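Local coordinates for protein TetR-family transcriptional regulator (Streptomyces coelicolor A3, PDB 2QIB) that probably binds cis-regulatory DNA through an N-terminal helix-turn-helix domain and regulates transcription, as other TetR-family proteins do, at residues A[200-203]-A[204-207]. Sequence-based numbering, arbitrary orientation.
Sequences MGAL and VRRV
Selenomethionine Met-200 reaches along the helix to Val-204, and its terminal CE sits 3.4 Å from CG2 of that valine, tighter than a usual methyl contact. The chain bends at chi2, and the turn about chi3 (-131°) then swings CE toward the C-terminal end of the helix, up to Val-204 CG2, where the two side chains cross at a slant. CG2 is the valine branch beside the backbone N and so faces back toward Met-200. Both residues are buried, facing Met-190 of helix 175-194, while Met-200 also meets Leu-149 of helix 147-168. Further along, Leu-203 CD1 and Val-207 CG2 pair more loosely at 4.0 Å, and Leu-203 likewise rests on Leu-149. On another side, Arg-205 folds back over glycine: its chain bends at chi3 (-61°) and lays one guanidinium face above Gly-201 O and Ala-202 CA, each about 3.5 Å from the plane and off toward the rim. Gly-201 O accepts a hydrogen bond from Arg-205 N at 3.0 Å, whereas NH1 of the guanidinium is badly directed for one. Arg-205 also packs on Leu-227 of the second subunit. The guanidinium of Arg-206 lies obliquely near Leu-203, and its NH2 is hydrogen-bonded to the backbone oxygen of Leu-140. Beneath these side chains run four consecutive i to i+4 backbone hydrogen bonds, from Val-204 N to Met-200 O at 3.0 Å through Val-207 N to Leu-203 O at 2.9 Å. Such spacing is that of a regular amphipathic alpha-helix, here helix 198-209, which packs its apolar side on neighbouring helices of the all-helical TetR fold.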
HETATM    1  N   MSE A 200      23.392  -0.299   2.022  1.00 30.53           N
HETATM    2  CA  MSE A 200      22.247   0.141   2.809  1.00 29.86           C
HETATM    3  C   MSE A 200      22.650   0.560   4.241  1.00 28.02           C
HETATM    4  O   MSE A 200      22.216   1.608   4.731  1.00 26.29           O
HETATM    5  CB  MSE A 200      21.183  -0.973   2.820  1.00 31.15           C
HETATM    6  CG  MSE A 200      19.794  -0.526   3.168  1.00 34.09           C
HETATM    7 SE   MSE A 200      19.052   0.894   1.969  1.00 44.32          SE
HETATM    8  CE  MSE A 200      18.498   1.968   3.404  1.00 34.37           C
ATOM      9  N   GLY A 201      23.492  -0.243   4.896  1.00 26.46           N
ATOM     10  CA  GLY A 201      23.976   0.070   6.247  1.00 25.76           C
ATOM     11  C   GLY A 201      24.644   1.438   6.327  1.00 25.07           C
ATOM     12  O   GLY A 201      24.412   2.206   7.249  1.00 25.15           O
ATOM     13  N   ALA A 202      25.462   1.751   5.333  1.00 24.78           N
ATOM     14  CA  ALA A 202      26.185   3.008   5.335  1.00 24.35           C
ATOM     15  C   ALA A 202      25.233   4.191   5.193  1.00 23.63           C
ATOM     16  O   ALA A 202      25.416   5.217   5.859  1.00 23.48           O
ATOM     17  CB  ALA A 202      27.250   3.018   4.238  1.00 25.04           C
ATOM     18  N   LEU A 203      24.205   4.047   4.351  1.00 23.09           N
ATOM     19  CA  LEU A 203      23.267   5.138   4.154  1.00 22.67           C
ATOM     20  C   LEU A 203      22.510   5.390   5.458  1.00 21.61           C
ATOM     21  O   LEU A 203      22.359   6.527   5.880  1.00 21.18           O
ATOM     22  CB  LEU A 203      22.273   4.842   3.018  1.00 22.62           C
ATOM     23  CG  LEU A 203      21.116   5.822   2.870  1.00 23.66           C
ATOM     24  CD1 LEU A 203      21.596   7.248   2.609  1.00 25.45           C
ATOM     25  CD2 LEU A 203      20.222   5.340   1.722  1.00 24.07           C
ATOM     26  N   VAL A 204      22.015   4.323   6.083  1.00 22.03           N
ATOM     27  CA  VAL A 204      21.219   4.451   7.298  1.00 23.21           C
ATOM     28  C   VAL A 204      22.032   5.053   8.452  1.00 23.42           C
ATOM     29  O   VAL A 204      21.550   5.915   9.206  1.00 23.65           O
ATOM     30  CB  VAL A 204      20.591   3.077   7.685  1.00 23.94           C
ATOM     31  CG1 VAL A 204      19.704   3.209   8.891  1.00 26.55           C
ATOM     32  CG2 VAL A 204      19.781   2.561   6.526  1.00 22.89           C
ATOM     33  N   ARG A 205      23.286   4.632   8.582  1.00 24.00           N
ATOM     34  CA  ARG A 205      24.147   5.253   9.583  1.00 25.07           C
ATOM     35  C   ARG A 205      24.278   6.757   9.370  1.00 24.99           C
ATOM     36  O   ARG A 205      24.197   7.519  10.330  1.00 24.88           O
ATOM     37  CB  ARG A 205      25.529   4.588   9.624  1.00 24.56           C
ATOM     38  CG  ARG A 205      25.496   3.213  10.258  1.00 25.17           C
ATOM     39  CD  ARG A 205      26.909   2.676  10.573  1.00 27.98           C
ATOM     40  NE  ARG A 205      27.737   2.527   9.365  1.00 33.72           N
ATOM     41  CZ  ARG A 205      27.744   1.461   8.559  1.00 35.77           C
ATOM     42  NH1 ARG A 205      26.965   0.410   8.806  1.00 38.00           N
ATOM     43  NH2 ARG A 205      28.538   1.442   7.493  1.00 34.85           N
ATOM     44  N   ARG A 206      24.465   7.170   8.115  1.00 25.11           N
ATOM     45  CA  ARG A 206      24.605   8.580   7.761  1.00 26.66           C
ATOM     46  C   ARG A 206      23.319   9.356   8.066  1.00 26.59           C
ATOM     47  O   ARG A 206      23.360  10.424   8.671  1.00 26.27           O
ATOM     48  CB  ARG A 206      24.972   8.697   6.290  1.00 28.11           C
ATOM     49  CG  ARG A 206      25.175  10.099   5.794  1.00 31.97           C
ATOM     50  CD  ARG A 206      25.704  10.087   4.361  1.00 37.94           C
ATOM     51  NE  ARG A 206      24.737   9.601   3.363  1.00 41.42           N
ATOM     52  CZ  ARG A 206      23.624  10.250   2.997  1.00 43.64           C
ATOM     53  NH1 ARG A 206      23.267  11.398   3.564  1.00 44.92           N
ATOM     54  NH2 ARG A 206      22.842   9.734   2.071  1.00 44.90           N
ATOM     55  N   VAL A 207      22.172   8.807   7.651  1.00 25.13           N
ATOM     56  CA  VAL A 207      20.903   9.437   7.948  1.00 25.97           C
ATOM     57  C   VAL A 207      20.689   9.629   9.452  1.00 25.86           C
ATOM     58  O   VAL A 207      20.353  10.724   9.911  1.00 26.58           O
ATOM     59  CB  VAL A 207      19.728   8.661   7.295  1.00 24.92           C
ATOM     60  CG1 VAL A 207      18.403   9.174   7.826  1.00 26.00           C
ATOM     61  CG2 VAL A 207      19.809   8.822   5.786  1.00 25.82           C
TER